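Local coordinates for trehalose-6-phosphate phosphatase (Candida albicans, PDB 5DXF), which belongs to glycosyltransferase family 20, as a trehalose-phosphatase by name, and has an N-terminal part built on the two-domain GT-B plan, at residues 138-143 and 181-186; 158-163 and 239-244; 227-232 and 297-302; 338-343 and 408-413. One frame throughout, in Å; residues are numbered along the deposited sequence.

Contact 1: residues 138-143 and 181-186; sequences VWLLRR and VKFNEA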
# COMPACT_ATOMS: atom_id res chain seq x y z
N VAL A 138 -13.50 -16.63 4.68
CA VAL A 138 -14.68 -16.27 5.46
C VAL A 138 -15.77 -15.81 4.51
O VAL A 138 -15.47 -15.19 3.49
CB VAL A 138 -14.42 -15.12 6.44
CG1 VAL A 138 -15.35 -15.26 7.63
CG2 VAL A 138 -12.97 -15.11 6.89
N TRP A 139 -17.02 -16.12 4.84
CA TRP A 139 -18.13 -15.78 3.96
C TRP A 139 -19.19 -14.95 4.63
O TRP A 139 -19.66 -15.29 5.70
CB TRP A 139 -18.77 -17.05 3.41
CG TRP A 139 -17.81 -18.12 3.17
CD1 TRP A 139 -17.17 -18.86 4.11
CD2 TRP A 139 -17.33 -18.57 1.91
NE1 TRP A 139 -16.33 -19.76 3.51
CE2 TRP A 139 -16.41 -19.59 2.15
CE3 TRP A 139 -17.59 -18.20 0.59
CZ2 TRP A 139 -15.75 -20.26 1.13
CZ3 TRP A 139 -16.94 -18.87 -0.42
CH2 TRP A 139 -16.03 -19.89 -0.15
N LEU A 140 -19.57 -13.87 3.97
CA LEU A 140 -20.70 -13.05 4.39
C LEU A 140 -21.68 -13.06 3.24
O LEU A 140 -21.31 -12.85 2.10
CB LEU A 140 -20.26 -11.63 4.71
CG LEU A 140 -19.32 -11.42 5.89
CD1 LEU A 140 -18.69 -12.71 6.38
CD2 LEU A 140 -18.24 -10.42 5.54
N LEU A 141 -22.89 -13.51 3.53
CA LEU A 141 -23.90 -13.70 2.49
C LEU A 141 -24.46 -12.46 1.81
O LEU A 141 -24.67 -12.45 0.61
CB LEU A 141 -25.07 -14.53 3.04
CG LEU A 141 -25.06 -14.83 4.53
CD1 LEU A 141 -26.35 -15.55 4.90
CD2 LEU A 141 -23.86 -15.69 4.86
N ARG A 142 -24.72 -11.43 2.60
CA ARG A 142 -25.77 -10.46 2.31
C ARG A 142 -25.66 -9.55 1.09
O ARG A 142 -24.59 -9.18 0.64
CB ARG A 142 -26.13 -9.62 3.53
CG ARG A 142 -27.35 -8.75 3.26
CD ARG A 142 -27.48 -7.56 4.20
NE ARG A 142 -28.82 -6.97 4.11
CZ ARG A 142 -29.94 -7.67 4.10
NH1 ARG A 142 -29.91 -8.99 4.17
NH2 ARG A 142 -31.11 -7.06 4.02
N ARG A 143 -26.84 -9.18 0.62
CA ARG A 143 -27.03 -8.23 -0.46
C ARG A 143 -26.52 -6.89 0.02
O ARG A 143 -26.50 -6.62 1.21
CB ARG A 143 -28.53 -8.12 -0.81
CG ARG A 143 -29.49 -8.83 0.15
CD ARG A 143 -30.83 -8.11 0.24
NE ARG A 143 -31.40 -8.18 1.59
CZ ARG A 143 -31.87 -9.28 2.15
NH1 ARG A 143 -31.85 -10.42 1.47
NH2 ARG A 143 -32.38 -9.24 3.37
N VAL A 181 -18.22 -5.14 13.27
CA VAL A 181 -18.10 -6.10 14.37
C VAL A 181 -18.38 -7.52 13.88
O VAL A 181 -17.68 -8.45 14.27
CB VAL A 181 -19.06 -5.75 15.54
CG1 VAL A 181 -18.99 -6.81 16.62
CG2 VAL A 181 -18.73 -4.39 16.12
N LYS A 182 -19.39 -7.68 13.02
CA LYS A 182 -19.69 -9.00 12.46
C LYS A 182 -18.51 -9.57 11.68
O LYS A 182 -18.13 -10.73 11.86
CB LYS A 182 -20.92 -8.94 11.55
CG LYS A 182 -22.22 -8.58 12.25
CD LYS A 182 -23.38 -9.38 11.65
CE LYS A 182 -24.69 -8.61 11.73
NZ LYS A 182 -25.15 -8.39 13.13
N PHE A 183 -17.94 -8.74 10.80
CA PHE A 183 -16.73 -9.07 10.04
C PHE A 183 -15.63 -9.62 10.94
O PHE A 183 -15.14 -10.75 10.74
CB PHE A 183 -16.25 -7.81 9.32
CG PHE A 183 -15.28 -8.06 8.20
CD1 PHE A 183 -15.74 -8.35 6.93
CD2 PHE A 183 -13.90 -7.97 8.40
CE1 PHE A 183 -14.87 -8.57 5.89
CE2 PHE A 183 -13.02 -8.18 7.35
CZ PHE A 183 -13.50 -8.49 6.09
N ASN A 184 -15.25 -8.82 11.93
CA ASN A 184 -14.25 -9.25 12.91
C ASN A 184 -14.63 -10.55 13.64
O ASN A 184 -13.77 -11.40 13.90
CB ASN A 184 -14.01 -8.14 13.94
CG ASN A 184 -13.25 -6.96 13.36
OD1 ASN A 184 -12.04 -6.82 13.56
ND2 ASN A 184 -13.96 -6.10 12.65
N GLU A 185 -15.91 -10.67 13.99
CA GLU A 185 -16.42 -11.85 14.69
C GLU A 185 -16.25 -13.12 13.86
O GLU A 185 -15.89 -14.18 14.39
CB GLU A 185 -17.90 -11.67 15.04
CG GLU A 185 -18.13 -11.09 16.42
CD GLU A 185 -19.60 -10.87 16.70
OE1 GLU A 185 -20.42 -11.17 15.81
OE2 GLU A 185 -19.94 -10.39 17.81
N ALA A 186 -16.52 -13.00 12.57
CA ALA A 186 -16.35 -14.12 11.66
C ALA A 186 -14.88 -14.47 11.53
O ALA A 186 -14.52 -15.66 11.52
CB ALA A 186 -16.96 -13.80 10.30

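Contact 2: residues 158-163 and 239-244; sequences PVFHYI and RCLSKR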
# COMPACT_ATOMS: atom_id res chain seq x y z
N PRO A 158 -10.90 7.55 5.90
CA PRO A 158 -10.76 9.01 5.83
C PRO A 158 -10.07 9.61 7.05
O PRO A 158 -9.23 10.50 6.90
CB PRO A 158 -12.20 9.51 5.74
CG PRO A 158 -12.96 8.36 5.24
CD PRO A 158 -12.32 7.16 5.84
N VAL A 159 -10.42 9.13 8.24
CA VAL A 159 -9.84 9.63 9.48
C VAL A 159 -8.33 9.36 9.54
O VAL A 159 -7.55 10.26 9.86
CB VAL A 159 -10.52 9.01 10.71
CG1 VAL A 159 -9.74 9.34 11.97
CG2 VAL A 159 -11.95 9.51 10.83
N PHE A 160 -7.93 8.14 9.24
CA PHE A 160 -6.53 7.74 9.28
C PHE A 160 -5.73 8.54 8.28
O PHE A 160 -4.54 8.77 8.46
CB PHE A 160 -6.36 6.26 9.02
CG PHE A 160 -6.76 5.41 10.17
CD1 PHE A 160 -6.15 4.20 10.39
CD2 PHE A 160 -7.75 5.81 11.03
CE1 PHE A 160 -6.52 3.41 11.45
CE2 PHE A 160 -8.13 5.03 12.09
CZ PHE A 160 -7.51 3.82 12.31
N HIS A 161 -6.39 8.95 7.22
CA HIS A 161 -5.77 9.75 6.18
C HIS A 161 -5.98 11.24 6.33
O HIS A 161 -5.67 12.00 5.43
CB HIS A 161 -6.20 9.27 4.81
CG HIS A 161 -5.70 7.91 4.49
ND1 HIS A 161 -6.32 6.77 4.96
CD2 HIS A 161 -4.63 7.49 3.78
CE1 HIS A 161 -5.66 5.71 4.54
NE2 HIS A 161 -4.64 6.12 3.82
N TYR A 162 -6.49 11.66 7.49
CA TYR A 162 -6.76 13.07 7.75
C TYR A 162 -7.75 13.70 6.78
O TYR A 162 -7.51 14.77 6.25
CB TYR A 162 -5.45 13.86 7.75
CG TYR A 162 -4.49 13.49 8.84
CD1 TYR A 162 -4.84 12.59 9.83
CD2 TYR A 162 -3.22 14.03 8.88
CE1 TYR A 162 -3.95 12.25 10.83
CE2 TYR A 162 -2.33 13.70 9.87
CZ TYR A 162 -2.70 12.81 10.84
OH TYR A 162 -1.81 12.49 11.83
N ILE A 163 -8.84 13.00 6.53
CA ILE A 163 -9.89 13.51 5.66
C ILE A 163 -11.20 13.68 6.43
O ILE A 163 -11.83 12.70 6.82
CB ILE A 163 -10.14 12.58 4.46
CG1 ILE A 163 -8.88 12.48 3.59
CG2 ILE A 163 -11.32 13.07 3.64
CD1 ILE A 163 -8.95 11.39 2.55
N ARG A 239 -9.80 11.03 17.84
CA ARG A 239 -10.81 11.29 18.85
C ARG A 239 -12.21 11.37 18.24
O ARG A 239 -13.19 11.14 18.91
CB ARG A 239 -10.49 12.56 19.62
CG ARG A 239 -9.35 12.41 20.61
CD ARG A 239 -9.61 13.11 21.92
NE ARG A 239 -9.73 14.55 21.75
CZ ARG A 239 -8.72 15.36 21.50
NH1 ARG A 239 -7.49 14.88 21.40
NH2 ARG A 239 -8.94 16.65 21.36
N CYS A 240 -12.27 11.71 16.97
CA CYS A 240 -13.53 11.88 16.27
C CYS A 240 -14.34 10.61 16.27
O CYS A 240 -15.55 10.65 16.27
CB CYS A 240 -13.28 12.33 14.85
SG CYS A 240 -12.34 13.86 14.76
N LEU A 241 -13.66 9.49 16.27
CA LEU A 241 -14.34 8.22 16.20
C LEU A 241 -15.15 7.95 17.45
O LEU A 241 -14.67 8.07 18.56
CB LEU A 241 -13.34 7.10 15.97
CG LEU A 241 -12.53 7.16 14.68
CD1 LEU A 241 -11.43 6.12 14.70
CD2 LEU A 241 -13.44 6.93 13.49
N SER A 242 -16.39 7.57 17.23
CA SER A 242 -17.31 7.22 18.28
C SER A 242 -16.85 5.98 19.04
O SER A 242 -17.04 5.88 20.25
CB SER A 242 -18.69 7.02 17.68
OG SER A 242 -18.83 7.89 16.58
N LYS A 243 -16.27 5.04 18.32
CA LYS A 243 -15.83 3.78 18.88
C LYS A 243 -14.35 3.79 19.24
O LYS A 243 -13.77 2.76 19.51
CB LYS A 243 -16.15 2.65 17.93
CG LYS A 243 -17.60 2.61 17.51
CD LYS A 243 -18.49 2.08 18.61
CE LYS A 243 -19.94 2.30 18.29
NZ LYS A 243 -20.78 2.15 19.50
N ARG A 244 -13.75 4.96 19.20
CA ARG A 244 -12.30 5.13 19.37
C ARG A 244 -11.68 4.22 20.44
O ARG A 244 -10.64 3.59 20.21
CB ARG A 244 -12.00 6.59 19.72
CG ARG A 244 -12.77 7.11 20.93
CD ARG A 244 -12.68 8.62 21.08
NE ARG A 244 -13.50 9.09 22.20
CZ ARG A 244 -13.75 10.37 22.47
NH1 ARG A 244 -13.24 11.33 21.70
NH2 ARG A 244 -14.50 10.69 23.51

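Contact 3: residues 227-232 and 297-302; sequences FLHVPF and LPIGID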
# COMPACT_ATOMS: atom_id res chain seq x y z
N PHE A 227 0.23 -5.54 12.24
CA PHE A 227 0.87 -4.55 11.40
C PHE A 227 -0.14 -3.67 10.67
O PHE A 227 -1.09 -4.15 10.09
CB PHE A 227 1.80 -5.21 10.40
CG PHE A 227 2.76 -4.25 9.78
CD1 PHE A 227 2.41 -3.54 8.67
CD2 PHE A 227 3.99 -4.05 10.33
CE1 PHE A 227 3.28 -2.64 8.11
CE2 PHE A 227 4.88 -3.16 9.77
CZ PHE A 227 4.52 -2.45 8.66
N LEU A 228 0.09 -2.37 10.72
CA LEU A 228 -0.77 -1.41 10.04
C LEU A 228 -0.10 -0.92 8.77
O LEU A 228 0.96 -0.29 8.84
CB LEU A 228 -1.11 -0.24 10.97
CG LEU A 228 -2.27 0.64 10.52
CD1 LEU A 228 -3.58 -0.12 10.65
CD2 LEU A 228 -2.30 1.94 11.31
N HIS A 229 -0.69 -1.21 7.62
CA HIS A 229 -0.11 -0.81 6.34
C HIS A 229 -0.45 0.65 6.05
O HIS A 229 0.33 1.37 5.42
CB HIS A 229 -0.60 -1.70 5.20
CG HIS A 229 -0.13 -3.12 5.29
ND1 HIS A 229 0.93 -3.59 4.54
CD2 HIS A 229 -0.57 -4.16 6.02
CE1 HIS A 229 1.11 -4.87 4.82
NE2 HIS A 229 0.22 -5.24 5.71
N VAL A 230 -1.62 1.07 6.50
CA VAL A 230 -2.07 2.44 6.33
C VAL A 230 -1.50 3.35 7.43
O VAL A 230 -1.03 2.85 8.45
CB VAL A 230 -3.62 2.52 6.34
CG1 VAL A 230 -4.17 1.94 5.05
CG2 VAL A 230 -4.19 1.79 7.55
N PRO A 231 -1.62 4.65 7.27
CA PRO A 231 -1.14 5.59 8.28
C PRO A 231 -1.98 5.56 9.55
O PRO A 231 -3.11 5.13 9.52
CB PRO A 231 -1.33 6.94 7.60
CG PRO A 231 -1.23 6.64 6.16
CD PRO A 231 -1.84 5.29 5.97
N PHE A 232 -1.40 5.99 10.66
CA PHE A 232 -2.17 6.16 11.88
C PHE A 232 -2.33 7.63 12.20
O PHE A 232 -1.37 8.39 12.16
CB PHE A 232 -1.58 5.42 13.07
CG PHE A 232 -2.60 5.03 14.09
CD1 PHE A 232 -3.28 3.85 13.98
CD2 PHE A 232 -2.89 5.87 15.15
CE1 PHE A 232 -4.23 3.50 14.91
CE2 PHE A 232 -3.83 5.53 16.08
CZ PHE A 232 -4.51 4.34 15.96
N LEU A 297 8.63 -0.56 11.12
CA LEU A 297 9.20 -1.55 10.20
C LEU A 297 8.65 -1.40 8.80
O LEU A 297 7.77 -2.15 8.40
CB LEU A 297 8.94 -2.96 10.72
CG LEU A 297 9.90 -4.02 10.19
CD1 LEU A 297 11.32 -3.73 10.64
CD2 LEU A 297 9.48 -5.41 10.63
N PRO A 298 9.22 -0.37 8.03
CA PRO A 298 8.57 -0.20 6.72
C PRO A 298 8.66 -1.44 5.84
O PRO A 298 9.70 -2.06 5.76
CB PRO A 298 9.33 0.96 6.08
CG PRO A 298 10.66 0.93 6.69
CD PRO A 298 10.32 0.71 8.11
N ILE A 299 7.57 -1.78 5.18
CA ILE A 299 7.52 -2.94 4.30
C ILE A 299 8.33 -2.75 3.03
O ILE A 299 8.46 -1.64 2.52
CB ILE A 299 6.09 -3.32 3.92
CG1 ILE A 299 6.06 -4.73 3.34
CG2 ILE A 299 5.51 -2.33 2.93
CD1 ILE A 299 4.72 -5.40 3.47
N GLY A 300 8.88 -3.84 2.53
CA GLY A 300 9.66 -3.82 1.30
C GLY A 300 8.99 -4.65 0.22
O GLY A 300 8.02 -5.36 0.50
N ILE A 301 9.49 -4.52 -0.99
CA ILE A 301 9.06 -5.30 -2.14
C ILE A 301 9.83 -6.61 -2.30
O ILE A 301 10.86 -6.81 -1.69
CB ILE A 301 9.12 -4.49 -3.44
CG1 ILE A 301 10.46 -3.81 -3.60
CG2 ILE A 301 8.04 -3.42 -3.44
CD1 ILE A 301 10.50 -2.86 -4.77
N ASP A 302 9.31 -7.49 -3.14
CA ASP A 302 10.03 -8.70 -3.50
C ASP A 302 10.94 -8.33 -4.62
O ASP A 302 10.57 -8.40 -5.78
CB ASP A 302 9.06 -9.75 -3.98
CG ASP A 302 9.73 -11.05 -4.26
OD1 ASP A 302 10.94 -11.04 -4.56
OD2 ASP A 302 9.06 -12.09 -4.17

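Contact 4: residues 338-343 and 408-413; sequences DRLDKV and HYQMRV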
# COMPACT_ATOMS: atom_id res chain seq x y z
N ASP A 338 -1.09 5.36 -9.79
CA ASP A 338 -1.70 5.63 -8.50
C ASP A 338 -3.20 5.39 -8.55
O ASP A 338 -3.81 5.49 -9.61
CB ASP A 338 -1.42 7.07 -8.06
CG ASP A 338 0.06 7.39 -8.00
OD1 ASP A 338 0.68 7.11 -6.96
OD2 ASP A 338 0.60 7.92 -8.99
N ARG A 339 -3.78 5.04 -7.41
CA ARG A 339 -5.23 4.99 -7.29
C ARG A 339 -5.79 6.41 -7.36
O ARG A 339 -5.16 7.35 -6.88
CB ARG A 339 -5.66 4.31 -5.99
CG ARG A 339 -5.50 2.80 -6.00
CD ARG A 339 -5.84 2.21 -4.64
NE ARG A 339 -6.09 0.77 -4.72
CZ ARG A 339 -6.50 0.03 -3.69
NH1 ARG A 339 -6.71 0.58 -2.51
NH2 ARG A 339 -6.69 -1.28 -3.85
N LEU A 340 -6.97 6.58 -7.93
CA LEU A 340 -7.50 7.91 -8.05
C LEU A 340 -8.17 8.23 -6.74
O LEU A 340 -9.24 7.74 -6.44
CB LEU A 340 -8.52 7.98 -9.18
CG LEU A 340 -8.01 8.48 -10.52
CD1 LEU A 340 -9.15 8.77 -11.48
CD2 LEU A 340 -7.14 9.70 -10.32
N ASP A 341 -7.51 9.06 -5.96
CA ASP A 341 -7.85 9.30 -4.57
C ASP A 341 -7.37 10.65 -4.12
O ASP A 341 -6.58 11.28 -4.79
CB ASP A 341 -7.21 8.24 -3.71
CG ASP A 341 -8.21 7.45 -2.95
OD1 ASP A 341 -9.29 8.00 -2.69
OD2 ASP A 341 -7.92 6.29 -2.62
N LYS A 342 -7.88 11.10 -2.99
CA LYS A 342 -7.40 12.32 -2.37
C LYS A 342 -5.95 12.23 -1.90
O LYS A 342 -5.20 13.18 -2.01
CB LYS A 342 -8.31 12.72 -1.21
CG LYS A 342 -9.75 12.93 -1.61
CD LYS A 342 -10.46 13.84 -0.63
CE LYS A 342 -11.91 14.03 -1.01
NZ LYS A 342 -12.82 13.27 -0.11
N VAL A 343 -5.58 11.09 -1.35
CA VAL A 343 -4.29 10.88 -0.69
C VAL A 343 -3.14 10.59 -1.65
O VAL A 343 -1.99 10.94 -1.36
CB VAL A 343 -4.37 9.74 0.33
CG1 VAL A 343 -5.13 10.19 1.56
CG2 VAL A 343 -5.03 8.51 -0.29
N HIS A 408 -3.93 9.25 -19.91
CA HIS A 408 -4.59 8.70 -18.73
C HIS A 408 -5.27 7.37 -19.04
O HIS A 408 -6.25 7.31 -19.78
CB HIS A 408 -5.63 9.69 -18.19
CG HIS A 408 -6.15 9.33 -16.84
ND1 HIS A 408 -7.22 9.99 -16.26
CD2 HIS A 408 -5.76 8.39 -15.94
CE1 HIS A 408 -7.46 9.47 -15.07
NE2 HIS A 408 -6.59 8.50 -14.85
N TYR A 409 -4.74 6.30 -18.45
CA TYR A 409 -5.30 4.97 -18.61
C TYR A 409 -5.97 4.53 -17.31
O TYR A 409 -5.31 4.43 -16.28
CB TYR A 409 -4.22 3.97 -19.02
CG TYR A 409 -3.46 4.35 -20.27
CD1 TYR A 409 -3.96 4.06 -21.53
CD2 TYR A 409 -2.24 5.00 -20.18
CE1 TYR A 409 -3.27 4.41 -22.67
CE2 TYR A 409 -1.54 5.35 -21.32
CZ TYR A 409 -2.05 5.06 -22.56
OH TYR A 409 -1.36 5.41 -23.69
N GLN A 410 -7.27 4.27 -17.37
CA GLN A 410 -8.02 3.82 -16.20
C GLN A 410 -8.33 2.33 -16.30
O GLN A 410 -8.93 1.75 -15.39
CB GLN A 410 -9.31 4.63 -16.04
CG GLN A 410 -9.06 6.08 -15.64
CD GLN A 410 -10.30 6.95 -15.74
OE1 GLN A 410 -10.39 7.81 -16.62
NE2 GLN A 410 -11.25 6.74 -14.84
N MET A 411 -7.94 1.71 -17.40
CA MET A 411 -8.07 0.27 -17.54
C MET A 411 -6.97 -0.45 -16.77
O MET A 411 -5.95 0.13 -16.46
CB MET A 411 -8.04 -0.13 -19.01
CG MET A 411 -6.66 -0.28 -19.61
SD MET A 411 -6.07 1.24 -20.32
CE MET A 411 -7.53 1.85 -21.14
N ARG A 412 -7.20 -1.72 -16.47
CA ARG A 412 -6.16 -2.53 -15.86
C ARG A 412 -5.11 -2.87 -16.90
O ARG A 412 -5.44 -3.33 -18.00
CB ARG A 412 -6.74 -3.80 -15.24
CG ARG A 412 -7.71 -3.55 -14.10
CD ARG A 412 -8.27 -4.86 -13.56
NE ARG A 412 -9.22 -4.65 -12.48
CZ ARG A 412 -9.91 -5.62 -11.89
NH1 ARG A 412 -9.77 -6.88 -12.30
NH2 ARG A 412 -10.76 -5.34 -10.91
N VAL A 413 -3.85 -2.63 -16.58
CA VAL A 413 -2.77 -2.91 -17.51
C VAL A 413 -2.02 -4.17 -17.07
O VAL A 413 -2.07 -4.55 -15.90
CB VAL A 413 -1.78 -1.74 -17.62
CG1 VAL A 413 -2.54 -0.45 -17.87
CG2 VAL A 413 -0.94 -1.62 -16.36

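Contact 1: residues 138-143 and 181-186
Leu140 and Val138 meet one side of helix 173-194 at Phe183 and Ala186. Both lie where strand 136-138, an outermost strand of the large mixed sheet, runs out into a loop. Leu140 carries much of the contact. Its CB is directed at the helix. CG lies anti to the carbonyl carbon (chi1 -65°), and from there the two methyls divide the work. CD1 goes to Ala186 and stays 4.4 Å from its CB, a loose approach. CD2 goes to Phe183 and lies 3.5 Å from CD1 of that ring. The same CD2 methyl is 3.9 Å from Phe183 CE1, so it sits by one ring bond. It comes in obliquely, neither over the face nor at the edge. The Leu140 and Phe183 side chains cross at about a right angle. Phe183 turns its ring this way because its CG is anti to the backbone N (chi1 -163°), which brings the end of the side chain nearer than its base. One turn on, Ala186 meets Val138: the CG1 methyl of Val138 is 3.4 Å from Ala186 CB. Trp88, on the next strand of the sheet, touches Val138, Leu140 and Phe183. Trp148 of helix 147-160 also packs on Leu140 and Phe183. The contact therefore joins the edge of the sheet to a flanking helix of a Rossmann-like domain. About 160 Å² is buried. No hydrogen bond crosses between the segments, so the two are held by apolar packing alone, methyls against a ring and a small alanine.

Contact 2: residues 158-163 and 239-244
Leu241 holds CG anti to its carbonyl carbon (chi1 -62°) and then runs on extended, so that both its methyls are carried to the end of helix 147-160. In Val159, CG1 takes the place anti to the backbone N (chi1 169°), and the other branch, CG2, does the touching. Val159 CG2 lies 4.0 Å from Leu241 CD2. The two side chains meet at a slant. The second methyl, Leu241 CD1, reaches the rim of the Phe160 ring, 4.3 Å from CE2 and near the ring plane. The helix stops just here in a Schellman motif. Tyr162, with positive phi, is its C-prime residue, and the closing bonds run from Ile163 N to Pro158 O (2.6 Å) and from Tyr162 N to Val159 O (2.9 Å). On the other side, Leu241 opens a type I turn that ends at Arg244, the start of helix 244-251. A weak hydrogen bond from Arg244 NH1 to Arg239 O (2.8 Å) ties the ends of this loop. Tyr151, Val155 and Leu156 of helix 147-160 pack on Leu241 as well. Phe160 meets Phe232, and its backbone O accepts a hydrogen bond from Arg434 NE.

Contact 3: residues 227-232 and 297-302
Phe227 and His229 meet Leu297 and Ile299 with the edges of their rings. Phe227 has CG anti to the backbone N (chi1 -164°), which sends the ring across to the other segment. Its far edge meets a carbonyl: CZ is 3.3 Å and CE2 3.4 Å from Leu297 O, which lies near the ring plane. The ring's C-H rim may be mildly attracted to this oxygen, whose hydrogen bond comes from Trp515 NE1. Leu297 CB adds an apolar touch, 4.2 Å from Phe227 CE2. His229 turns the other way, with CG anti to the carbonyl carbon (chi1 -67°). This brings one face of the imidazole against the Phe227 ring, whose CD1 stands 4.0 Å above the centre of the His229 ring. The edge of the imidazole is left for Ile299: CE1 lies 3.9 Å from Ile299 CD1, near the ring plane. Ile299 reaches there through its CG1 branch, which ends in CD1. The rotation of the imidazole is further fixed by a hydrogen bond between His229 NE2 and His204 ND1. Gln260 links the backbones, accepting from Ile299 N and donating to His229 O. The segments run from the C-terminal ends of strands 223-227 and 290-296, with strand 256-259 between them. Loops at the C-terminal ends of parallel strands, here next to helices 439-447 and 512-526, are typical of the interdomain cleft of a GT-B fold.

Contact 4: residues 338-343 and 408-413
Leu340 and His408 meet by van der Waals contact. They come from opposite directions, and Leu340 CD1 ends 4.0 Å from His408 CE1, at the edge of the imidazole and near its plane. Leu340 CD1 is also 4.5 Å from Gln410 NE2, a marginal touch. Val387 of helix 381-398 packs on Leu340 too. Packing within 408-413 steadies the ring: Gln410 CG stands 3.5 Å above one face of His408, offset toward the rim. His408 has CG anti to the backbone N (chi1 -168°), which brings the ring nearer Leu340 than the start of its side chain. The polar links run to the middle strand and to helix 381-398. His408 NE2 is hydrogen-bonded to Ser373 OG, on the middle strand of this three-stranded parallel sheet. Gln410 NE2 makes a weak hydrogen bond with Glu384 OE2 of the helix. The backbones stay well apart, with 9.1 Å between Leu340 CA and Gln410 CA, since strands 332-339 and 406-409 are the outer strands and 367-374 separates them. No hydrogen bond joins the segments. The direct touch is slight, 83 Å², so the direction of the imidazole is probably set more by Ser373 of the middle strand than by Leu340.

Overall arrangement
Contact 3 lies nearest the middle of the fold, its centre about 7 Å from the centre of the chain, against about 24 Å for contact 1, the farthest. Contact 2 is the one formed mainly by buried residues; the others are partly buried, and contact 4 includes an exposed glutamine. Contacts 1 and 3 lie at strand ends of the large mixed sheet, contact 2 joins a helix end to a loop, and contact 4 belongs to a separate parallel sheet. Helix 147-160 also packs on contact 1. Contact 2 touches contact 3 (Phe160 on Pro231) and contact 4 (His161 on Val343). Across their segments, contacts 1 and 2 meet by apolar side chains alone. Contacts 3 and 4 add histidines whose NE2 atoms are hydrogen-bonded to side chains on neighbouring strands.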